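Local coordinates for oxidoreductase, short chain dehydrogenase/reductase family protein (Bifidobacterium adolescentis L2-32, PDB 6OW4) that acts as an NADH-dependent 20beta-hydroxysteroid dehydrogenase, a short-chain dehydrogenase/reductase that interconverts a ketone and an alcohol on the steroid side chain, at residues 147-151 with 152-156; 202-205 with 206-209; 286-289 with 290-293. All coordinates share one frame; numbering follows the deposited sequence.

Contact 1: residues 147-151 with 152-156; sequences RTINI and NLNGT
N152 lies alongside T148 one turn away, its ND2 3.4 Å from T148 CG2, while N152 N donates 2.8 Å to T148 O. A wider, pi-type turn follows. I149 O takes an almost straight bond from N154 N at 3.0 Å (171°), and the bond from L153 N to the same oxygen is weak. G155 N continues the wider pattern, reaching N150 O at 3.0 Å. The amides of N150 and N154 run side by side, N150 OD1 3.5 Å from N154 ND2 and the planes 38° apart; N154 OD1 is bound by W145 of the second subunit.

N152 holds CG anti to the carbonyl carbon (chi1 -69°), which runs its amide alongside T148; OD1 accepts from V131 N and ND2 donates to T203 OG1. Replacing N152 by an alanine would remove both bonds and is likely to leave V131 N without its acceptor and T203 OG1 with one partner fewer. I151 lines the NAD pocket, with N152 close to G130 and Y200, which bind NAD. Helix 142-170 meets helix 198-217 through T148, I149, N152 and L153, the loop at V131 through I151 and N152, and the second subunit through I149, L153 and N154.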
ATOM      1  N   ARG F 147      -6.951 -18.124  20.184  1.00 25.43           N
ATOM      2  CA  ARG F 147      -6.573 -19.397  19.512  1.00 27.48           C
ATOM      3  C   ARG F 147      -5.876 -19.080  18.182  1.00 27.45           C
ATOM      4  O   ARG F 147      -4.837 -19.710  17.905  1.00 28.04           O
ATOM      5  CB  ARG F 147      -7.801 -20.289  19.299  1.00 28.91           C
ATOM      6  CG  ARG F 147      -7.493 -21.619  18.627  1.00 30.57           C
ATOM      7  CD  ARG F 147      -8.598 -22.640  18.811  1.00 32.15           C
ATOM      8  NE  ARG F 147      -8.113 -23.981  18.514  1.00 34.45           N
ATOM      9  CZ  ARG F 147      -8.019 -24.514  17.297  1.00 36.16           C
ATOM     10  NH1 ARG F 147      -8.390 -23.831  16.227  1.00 37.02           N
ATOM     11  NH2 ARG F 147      -7.554 -25.744  17.154  1.00 38.40           N
ATOM     12  N   THR F 148      -6.422 -18.133  17.409  1.00 26.24           N
ATOM     13  CA  THR F 148      -5.900 -17.684  16.088  1.00 25.90           C
ATOM     14  C   THR F 148      -4.569 -16.942  16.275  1.00 25.14           C
ATOM     15  O   THR F 148      -3.615 -17.246  15.529  1.00 24.46           O
ATOM     16  CB  THR F 148      -6.921 -16.800  15.360  1.00 25.91           C
ATOM     17  OG1 THR F 148      -8.182 -17.468  15.385  1.00 27.03           O
ATOM     18  CG2 THR F 148      -6.533 -16.497  13.929  1.00 25.62           C
ATOM     19  N   ILE F 149      -4.515 -16.002  17.226  1.00 24.91           N
ATOM     20  CA  ILE F 149      -3.307 -15.177  17.536  1.00 24.59           C
ATOM     21  C   ILE F 149      -2.178 -16.115  17.985  1.00 25.18           C
ATOM     22  O   ILE F 149      -1.047 -15.961  17.491  1.00 24.40           O
ATOM     23  CB  ILE F 149      -3.610 -14.102  18.605  1.00 24.93           C
ATOM     24  CG1 ILE F 149      -4.814 -13.220  18.250  1.00 24.48           C
ATOM     25  CG2 ILE F 149      -2.373 -13.265  18.898  1.00 24.97           C
ATOM     26  CD1 ILE F 149      -4.931 -12.842  16.795  1.00 24.05           C
ATOM     27  N   ASN F 150      -2.480 -17.050  18.888  1.00 25.56           N
ATOM     28  CA  ASN F 150      -1.485 -17.969  19.502  1.00 26.67           C
ATOM     29  C   ASN F 150      -0.868 -18.861  18.419  1.00 26.77           C
ATOM     30  O   ASN F 150       0.355 -19.091  18.473  1.00 27.17           O
ATOM     31  CB  ASN F 150      -2.103 -18.798  20.630  1.00 27.25           C
ATOM     32  CG  ASN F 150      -2.380 -17.982  21.875  1.00 27.87           C
ATOM     33  OD1 ASN F 150      -1.865 -16.876  22.030  1.00 27.40           O
ATOM     34  ND2 ASN F 150      -3.194 -18.519  22.768  1.00 28.79           N
ATOM     35  N   ILE F 151      -1.677 -19.340  17.472  1.00 27.08           N
ATOM     36  CA  ILE F 151      -1.215 -20.256  16.387  1.00 27.78           C
ATOM     37  C   ILE F 151      -0.543 -19.424  15.288  1.00 27.06           C
ATOM     38  O   ILE F 151       0.681 -19.569  15.112  1.00 27.23           O
ATOM     39  CB  ILE F 151      -2.377 -21.125  15.863  1.00 28.61           C
ATOM     40  CG1 ILE F 151      -2.904 -22.056  16.959  1.00 28.81           C
ATOM     41  CG2 ILE F 151      -1.958 -21.903  14.620  1.00 28.93           C
ATOM     42  CD1 ILE F 151      -4.248 -22.676  16.662  1.00 29.09           C
ATOM     43  N   ASN F 152      -1.309 -18.570  14.601  1.00 25.98           N
ATOM     44  CA  ASN F 152      -0.873 -17.852  13.371  1.00 25.17           C
ATOM     45  C   ASN F 152       0.295 -16.911  13.690  1.00 25.39           C
ATOM     46  O   ASN F 152       1.338 -17.039  13.026  1.00 25.89           O
ATOM     47  CB  ASN F 152      -2.026 -17.090  12.710  1.00 24.50           C
ATOM     48  CG  ASN F 152      -3.072 -18.000  12.103  1.00 24.43           C
ATOM     49  OD1 ASN F 152      -2.878 -19.211  12.007  1.00 24.65           O
ATOM     50  ND2 ASN F 152      -4.188 -17.427  11.680  1.00 24.72           N
ATOM     51  N   LEU F 153       0.134 -16.003  14.657  1.00 24.76           N
ATOM     52  CA  LEU F 153       1.106 -14.906  14.923  1.00 23.99           C
ATOM     53  C   LEU F 153       2.248 -15.408  15.816  1.00 23.93           C
ATOM     54  O   LEU F 153       3.413 -15.313  15.387  1.00 24.63           O
ATOM     55  CB  LEU F 153       0.379 -13.723  15.570  1.00 23.23           C
ATOM     56  CG  LEU F 153       1.234 -12.481  15.815  1.00 23.35           C
ATOM     57  CD1 LEU F 153       1.967 -12.057  14.549  1.00 23.22           C
ATOM     58  CD2 LEU F 153       0.380 -11.340  16.343  1.00 23.51           C
ATOM     59  N   ASN F 154       1.931 -15.900  17.016  1.00 24.19           N
ATOM     60  CA  ASN F 154       2.935 -16.313  18.034  1.00 24.60           C
ATOM     61  C   ASN F 154       3.672 -17.557  17.530  1.00 24.44           C
ATOM     62  O   ASN F 154       4.916 -17.566  17.592  1.00 24.37           O
ATOM     63  CB  ASN F 154       2.303 -16.531  19.413  1.00 24.82           C
ATOM     64  CG  ASN F 154       1.745 -15.260  20.023  1.00 24.46           C
ATOM     65  OD1 ASN F 154       1.764 -14.201  19.398  1.00 23.74           O
ATOM     66  ND2 ASN F 154       1.237 -15.356  21.241  1.00 24.85           N
ATOM     67  N   GLY F 155       2.932 -18.556  17.036  1.00 24.50           N
ATOM     68  CA  GLY F 155       3.491 -19.797  16.469  1.00 25.68           C
ATOM     69  C   GLY F 155       4.514 -19.497  15.387  1.00 26.24           C
ATOM     70  O   GLY F 155       5.659 -19.975  15.507  1.00 27.66           O
ATOM     71  N   THR F 156       4.120 -18.709  14.381  1.00 26.24           N
ATOM     72  CA  THR F 156       4.967 -18.291  13.232  1.00 26.16           C
ATOM     73  C   THR F 156       6.226 -17.593  13.759  1.00 26.45           C
ATOM     74  O   THR F 156       7.336 -18.030  13.388  1.00 27.35           O
ATOM     75  CB  THR F 156       4.175 -17.395  12.271  1.00 25.54           C
ATOM     76  OG1 THR F 156       3.099 -18.174  11.747  1.00 24.94           O
ATOM     77  CG2 THR F 156       5.007 -16.853  11.130  1.00 25.17           C
TER

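Contact 2: residues 202-205 with 206-209; sequences ATKA and AIME. With NAD (nicotinamide-adenine-dinucleotide), chain N.
K204 NZ is gripped by three acceptors: O3D of the nicotinamide ribose of NAD at 3.2 Å, the neighbouring O2D through a weak bond at 3.3 Å, and the backbone oxygen of T179. The side chain bends once on its way there, at chi2 (-47°), and is extended beyond. Its middle runs beside I207, both chains pointing the same way, and K204 CD rests 3.8 Å from I207 CD1.

I207 also sits over the preceding turn. Its N donates 2.7 Å to T203 O at 160°, and its CG1 lies 3.2 Å from that same oxygen, so that carbonyl is met by both the backbone and the aliphatic branch. As part of the regular helix, M208 N donates to K204 O at 3.0 Å. M208 CG lies beside that oxygen, 3.4 Å from K204 O. A206 packs against A206 of the second subunit, while K204 reaches the cofactor.

One turn before K204, Y200 OH is hydrogen-bonded to the same NAD. A tyrosine and a lysine four residues apart on one helix, both at the cofactor, form the Y-x-x-x-K signature of the short-chain dehydrogenase/reductase active site.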
ATOM      1  N   ALA F 202      -5.989 -10.302  10.658  1.00 20.31           N
ATOM      2  CA  ALA F 202      -5.153  -9.535  11.610  1.00 20.28           C
ATOM      3  C   ALA F 202      -3.776 -10.197  11.749  1.00 19.84           C
ATOM      4  O   ALA F 202      -2.768  -9.475  11.649  1.00 20.22           O
ATOM      5  CB  ALA F 202      -5.851  -9.422  12.944  1.00 20.53           C
ATOM      6  N   THR F 203      -3.733 -11.518  11.949  1.00 19.24           N
ATOM      7  CA  THR F 203      -2.479 -12.292  12.163  1.00 19.63           C
ATOM      8  C   THR F 203      -1.625 -12.247  10.891  1.00 19.31           C
ATOM      9  O   THR F 203      -0.409 -12.026  11.010  1.00 19.39           O
ATOM     10  CB  THR F 203      -2.764 -13.737  12.597  1.00 19.97           C
ATOM     11  OG1 THR F 203      -3.562 -14.367  11.595  1.00 20.01           O
ATOM     12  CG2 THR F 203      -3.453 -13.819  13.942  1.00 20.08           C
ATOM     13  N   LYS F 204      -2.245 -12.433   9.723  1.00 19.17           N
ATOM     14  CA  LYS F 204      -1.545 -12.485   8.411  1.00 19.13           C
ATOM     15  C   LYS F 204      -0.961 -11.106   8.088  1.00 18.58           C
ATOM     16  O   LYS F 204       0.164 -11.061   7.561  1.00 18.54           O
ATOM     17  CB  LYS F 204      -2.499 -12.986   7.325  1.00 19.52           C
ATOM     18  CG  LYS F 204      -3.005 -14.411   7.523  1.00 20.25           C
ATOM     19  CD  LYS F 204      -1.920 -15.414   7.863  1.00 20.82           C
ATOM     20  CE  LYS F 204      -2.317 -16.846   7.566  1.00 21.56           C
ATOM     21  NZ  LYS F 204      -1.139 -17.745   7.536  1.00 22.25           N
ATOM     22  N   ALA F 205      -1.686 -10.030   8.410  1.00 18.40           N
ATOM     23  CA  ALA F 205      -1.226  -8.624   8.296  1.00 18.17           C
ATOM     24  C   ALA F 205      -0.063  -8.377   9.265  1.00 18.14           C
ATOM     25  O   ALA F 205       0.867  -7.626   8.902  1.00 17.23           O
ATOM     26  CB  ALA F 205      -2.373  -7.683   8.569  1.00 18.29           C
ATOM     27  N   ALA F 206      -0.121  -8.978  10.458  1.00 18.46           N
ATOM     28  CA  ALA F 206       0.933  -8.904  11.498  1.00 18.72           C
ATOM     29  C   ALA F 206       2.172  -9.667  11.023  1.00 18.84           C
ATOM     30  O   ALA F 206       3.284  -9.124  11.154  1.00 18.55           O
ATOM     31  CB  ALA F 206       0.417  -9.451  12.806  1.00 18.84           C
ATOM     32  N   ILE F 207       1.974 -10.878  10.493  1.00 19.49           N
ATOM     33  CA  ILE F 207       3.047 -11.739   9.910  1.00 20.50           C
ATOM     34  C   ILE F 207       3.781 -10.942   8.827  1.00 20.80           C
ATOM     35  O   ILE F 207       5.023 -11.009   8.794  1.00 22.10           O
ATOM     36  CB  ILE F 207       2.464 -13.065   9.371  1.00 20.67           C
ATOM     37  CG1 ILE F 207       2.056 -13.999  10.513  1.00 20.77           C
ATOM     38  CG2 ILE F 207       3.437 -13.747   8.420  1.00 20.76           C
ATOM     39  CD1 ILE F 207       1.130 -15.115  10.094  1.00 21.14           C
ATOM     40  N   MET F 208       3.040 -10.211   7.989  1.00 21.61           N
ATOM     41  CA  MET F 208       3.594  -9.405   6.866  1.00 22.50           C
ATOM     42  C   MET F 208       4.575  -8.356   7.405  1.00 21.80           C
ATOM     43  O   MET F 208       5.729  -8.343   6.937  1.00 22.81           O
ATOM     44  CB  MET F 208       2.483  -8.710   6.071  1.00 24.37           C
ATOM     45  CG  MET F 208       1.843  -9.600   5.018  1.00 25.63           C
ATOM     46  SD  MET F 208       0.648  -8.714   3.980  1.00 28.70           S
ATOM     47  CE  MET F 208       1.738  -7.549   3.163  1.00 28.88           C
ATOM     48  N   GLU F 209       4.140  -7.519   8.351  1.00 20.92           N
ATOM     49  CA  GLU F 209       4.954  -6.403   8.909  1.00 20.36           C
ATOM     50  C   GLU F 209       6.065  -6.963   9.809  1.00 19.59           C
ATOM     51  O   GLU F 209       7.077  -6.257   9.998  1.00 19.17           O
ATOM     52  CB  GLU F 209       4.063  -5.409   9.659  1.00 20.41           C
ATOM     53  CG  GLU F 209       4.783  -4.143  10.092  1.00 21.21           C
ATOM     54  CD  GLU F 209       5.518  -3.397   8.989  1.00 21.61           C
ATOM     55  OE1 GLU F 209       5.019  -3.389   7.848  1.00 22.22           O
ATOM     56  OE2 GLU F 209       6.593  -2.827   9.271  1.00 22.54           O
TER
HETATM   57  PA  NAD N 301      -3.979 -26.703   5.724  1.00 44.29           P
HETATM   58  O1A NAD N 301      -4.956 -26.508   6.837  1.00 43.93           O
HETATM   59  O2A NAD N 301      -3.918 -28.188   5.339  1.00 46.65           O
HETATM   60  O5B NAD N 301      -2.520 -26.226   6.138  1.00 42.99           O
HETATM   61  C5B NAD N 301      -2.259 -25.731   7.452  1.00 42.41           C
HETATM   62  C4B NAD N 301      -1.240 -26.693   8.127  1.00 42.48           C
HETATM   63  O4B NAD N 301      -0.679 -25.959   9.391  1.00 42.66           O
HETATM   64  C3B NAD N 301      -1.774 -27.774   8.516  1.00 42.54           C
HETATM   65  O3B NAD N 301      -1.039 -28.957   8.037  1.00 40.82           O
HETATM   66  C2B NAD N 301      -1.739 -27.754  10.179  1.00 42.83           C
HETATM   67  O2B NAD N 301      -1.569 -29.107  10.694  1.00 43.49           O
HETATM   68  C1B NAD N 301      -0.755 -27.014  10.500  1.00 42.85           C
HETATM   69  N9A NAD N 301      -1.034 -26.357  11.818  1.00 43.65           N
HETATM   70  C8A NAD N 301      -2.010 -25.599  12.369  1.00 44.27           C
HETATM   71  N7A NAD N 301      -1.660 -25.328  13.652  1.00 43.01           N
HETATM   72  C5A NAD N 301      -0.472 -25.920  13.891  1.00 43.20           C
HETATM   73  C6A NAD N 301       0.328 -25.955  15.042  1.00 42.61           C
HETATM   74  N6A NAD N 301       0.242 -25.424  16.362  1.00 41.85           N
HETATM   75  N1A NAD N 301       1.502 -26.629  15.027  1.00 42.82           N
HETATM   76  C2A NAD N 301       1.913 -27.281  13.888  1.00 43.62           C
HETATM   77  N3A NAD N 301       1.122 -27.247  12.746  1.00 44.28           N
HETATM   78  C4A NAD N 301      -0.071 -26.563  12.759  1.00 43.86           C
HETATM   79  O3  NAD N 301      -4.476 -25.819   4.427  1.00 45.29           O
HETATM   80  PN  NAD N 301      -3.487 -24.926   3.520  1.00 44.20           P
HETATM   81  O1N NAD N 301      -4.281 -24.351   2.381  1.00 45.34           O
HETATM   82  O2N NAD N 301      -2.363 -25.811   2.977  1.00 42.06           O
HETATM   83  O5D NAD N 301      -2.912 -23.726   4.400  1.00 41.23           O
HETATM   84  C5D NAD N 301      -1.514 -23.543   4.569  1.00 39.18           C
HETATM   85  C4D NAD N 301      -1.230 -22.059   4.919  1.00 37.08           C
HETATM   86  O4D NAD N 301      -1.594 -21.295   3.926  1.00 36.84           O
HETATM   87  C3D NAD N 301      -2.042 -21.619   6.123  1.00 36.44           C
HETATM   88  O3D NAD N 301      -1.256 -20.882   6.969  1.00 35.67           O
HETATM   89  C2D NAD N 301      -3.180 -20.742   5.521  1.00 37.18           C
HETATM   90  O2D NAD N 301      -3.614 -19.769   6.562  1.00 34.73           O
HETATM   91  C1D NAD N 301      -2.625 -20.184   4.499  1.00 37.35           C
HETATM   92  N1N NAD N 301      -3.550 -19.806   3.425  1.00 39.10           N
HETATM   93  C2N NAD N 301      -4.193 -20.775   2.666  1.00 39.99           C
HETATM   94  C3N NAD N 301      -5.073 -20.401   1.639  1.00 40.79           C
HETATM   95  C7N NAD N 301      -5.805 -21.469   0.789  1.00 41.22           C
HETATM   96  O7N NAD N 301      -6.895 -21.214   0.310  1.00 43.05           O
HETATM   97  N7N NAD N 301      -5.225 -22.745   0.553  1.00 42.31           N
HETATM   98  C4N NAD N 301      -5.296 -19.062   1.378  1.00 39.95           C
HETATM   99  C5N NAD N 301      -4.653 -18.091   2.129  1.00 38.39           C
HETATM  100  C6N NAD N 301      -3.772 -18.473   3.150  1.00 37.91           C

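Contact 3: residues 286-289 with 290-293; sequences RVDG and GYSV
D288 and Y291 close a type I' beta turn, D288-G289-G290-Y291, at the end of strand 284-287, the last strand of the Rossmann sheet; the V-D-G-G sequence is one often met near the C-terminus of this family. Both central residues are glycines with positive phi, as this turn type favours.

Among the backbone bonds, Y291 N donates to D288 O at 3.3 Å, coming from above the carbonyl plane. The side-chain bonds between the two segments centre on the D288 carboxylate, whose chi1 of 63° folds it over the turn. D288 OD1 accepts from G290 N at 3.1 Å, an Asx turn, while D288 OD2 takes S292 N at 2.9 Å; both donors approach from out of the carboxylate plane, by 56° and 48°. This carboxylate therefore ties the turn to the start of the 3-10 segment 291-293. A water bridges D288 and S292, donating to D288 OD1 and accepting from S292 OG. Further out, Y291 OH bonds Y189 N, and S292 O is hydrogen-bonded to R212 of the third subunit.

Packing is modest: Y291 CB lies 3.5 Å from D288 OD2. R286 NH1 approaches S292 CB to 3.3 Å, the carbon lying at the guanidinium edge, near its plane.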
ATOM      1  N   ARG F 286       1.878 -11.613  -4.050  1.00 21.81           N
ATOM      2  CA  ARG F 286       0.467 -12.075  -4.098  1.00 23.52           C
ATOM      3  C   ARG F 286       0.330 -13.093  -5.235  1.00 23.95           C
ATOM      4  O   ARG F 286       0.797 -12.799  -6.351  1.00 24.23           O
ATOM      5  CB  ARG F 286      -0.484 -10.890  -4.287  1.00 24.96           C
ATOM      6  CG  ARG F 286      -0.367  -9.835  -3.195  1.00 26.31           C
ATOM      7  CD  ARG F 286      -1.405  -8.735  -3.297  1.00 27.58           C
ATOM      8  NE  ARG F 286      -0.969  -7.535  -2.592  1.00 29.23           N
ATOM      9  CZ  ARG F 286      -1.722  -6.461  -2.370  1.00 31.06           C
ATOM     10  NH1 ARG F 286      -2.974  -6.423  -2.793  1.00 32.31           N
ATOM     11  NH2 ARG F 286      -1.223  -5.425  -1.720  1.00 32.32           N
ATOM     12  N   VAL F 287      -0.271 -14.248  -4.940  1.00 24.81           N
ATOM     13  CA  VAL F 287      -0.546 -15.342  -5.917  1.00 24.73           C
ATOM     14  C   VAL F 287      -2.047 -15.647  -5.846  1.00 24.90           C
ATOM     15  O   VAL F 287      -2.418 -16.653  -5.213  1.00 24.79           O
ATOM     16  CB  VAL F 287       0.328 -16.578  -5.623  1.00 25.03           C
ATOM     17  CG1 VAL F 287       0.247 -17.609  -6.736  1.00 25.80           C
ATOM     18  CG2 VAL F 287       1.778 -16.191  -5.368  1.00 25.03           C
ATOM     19  N   ASP F 288      -2.869 -14.788  -6.462  1.00 24.80           N
ATOM     20  CA  ASP F 288      -4.337 -14.718  -6.226  1.00 25.75           C
ATOM     21  C   ASP F 288      -5.136 -14.667  -7.538  1.00 25.91           C
ATOM     22  O   ASP F 288      -6.361 -14.435  -7.460  1.00 26.38           O
ATOM     23  CB  ASP F 288      -4.675 -13.500  -5.363  1.00 26.23           C
ATOM     24  CG  ASP F 288      -4.330 -12.161  -5.995  1.00 26.93           C
ATOM     25  OD1 ASP F 288      -3.772 -12.159  -7.112  1.00 27.59           O
ATOM     26  OD2 ASP F 288      -4.620 -11.128  -5.365  1.00 26.90           O
ATOM     27  N   GLY F 289      -4.487 -14.867  -8.689  1.00 25.31           N
ATOM     28  CA  GLY F 289      -5.128 -14.825 -10.019  1.00 25.89           C
ATOM     29  C   GLY F 289      -5.825 -13.499 -10.301  1.00 25.62           C
ATOM     30  O   GLY F 289      -6.832 -13.511 -11.036  1.00 25.61           O
ATOM     31  N   GLY F 290      -5.307 -12.396  -9.748  1.00 25.57           N
ATOM     32  CA  GLY F 290      -5.773 -11.022 -10.021  1.00 25.67           C
ATOM     33  C   GLY F 290      -6.837 -10.542  -9.046  1.00 26.22           C
ATOM     34  O   GLY F 290      -7.427  -9.479  -9.318  1.00 26.37           O
ATOM     35  N   TYR F 291      -7.080 -11.273  -7.951  1.00 27.27           N
ATOM     36  CA  TYR F 291      -8.087 -10.915  -6.915  1.00 28.54           C
ATOM     37  C   TYR F 291      -7.845  -9.477  -6.437  1.00 28.40           C
ATOM     38  O   TYR F 291      -8.822  -8.707  -6.350  1.00 27.85           O
ATOM     39  CB  TYR F 291      -8.055 -11.884  -5.728  1.00 29.93           C
ATOM     40  CG  TYR F 291      -9.040 -11.545  -4.634  1.00 32.01           C
ATOM     41  CD1 TYR F 291      -8.767 -10.549  -3.709  1.00 32.92           C
ATOM     42  CD2 TYR F 291     -10.261 -12.194  -4.538  1.00 33.11           C
ATOM     43  CE1 TYR F 291      -9.667 -10.216  -2.709  1.00 33.87           C
ATOM     44  CE2 TYR F 291     -11.173 -11.875  -3.544  1.00 34.29           C
ATOM     45  CZ  TYR F 291     -10.877 -10.881  -2.626  1.00 34.44           C
ATOM     46  OH  TYR F 291     -11.769 -10.555  -1.645  1.00 35.07           O
ATOM     47  N   SER F 292      -6.583  -9.132  -6.153  1.00 27.89           N
ATOM     48  CA  SER F 292      -6.158  -7.856  -5.516  1.00 28.16           C
ATOM     49  C   SER F 292      -6.495  -6.650  -6.400  1.00 28.29           C
ATOM     50  O   SER F 292      -6.469  -5.522  -5.875  1.00 27.99           O
ATOM     51  CB  SER F 292      -4.691  -7.861  -5.189  1.00 27.98           C
ATOM     52  OG  SER F 292      -3.903  -7.736  -6.364  1.00 27.97           O
ATOM     53  N   VAL F 293      -6.759  -6.873  -7.691  1.00 29.46           N
ATOM     54  CA  VAL F 293      -7.127  -5.798  -8.661  1.00 30.34           C
ATOM     55  C   VAL F 293      -8.505  -5.250  -8.276  1.00 31.33           C
ATOM     56  O   VAL F 293      -8.693  -4.025  -8.378  1.00 31.33           O
ATOM     57  CB  VAL F 293      -7.109  -6.299 -10.118  1.00 29.65           C
ATOM     58  CG1 VAL F 293      -7.570  -5.211 -11.077  1.00 29.70           C
ATOM     59  CG2 VAL F 293      -5.740  -6.827 -10.524  1.00 28.67           C
TER
HETATM   60  O   HOH W   1      -3.003  -9.448  -7.915  1.00 16.39           O

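How the contacts relate
The three contacts follow one another along the chain, and each belongs to the Rossmann-type fold of this family. Contacts 1 and 2 occupy helices 142-170 and 198-217, packed together with centres about 10 Å apart. They touch through I149 CD1 on T203 CG2 and L153 CD1 on A206 CB. Both also face the second subunit, so the helices that shape the NAD site also build a subunit interface. Contact 3 is set off at the end of the last strand, 284-287: its centre is about 18 Å from that of contact 2 and about 25 Å from that of contact 1, and it touches neither. It faces the third and fourth subunits instead, so the set spans cofactor binding and tetramer assembly.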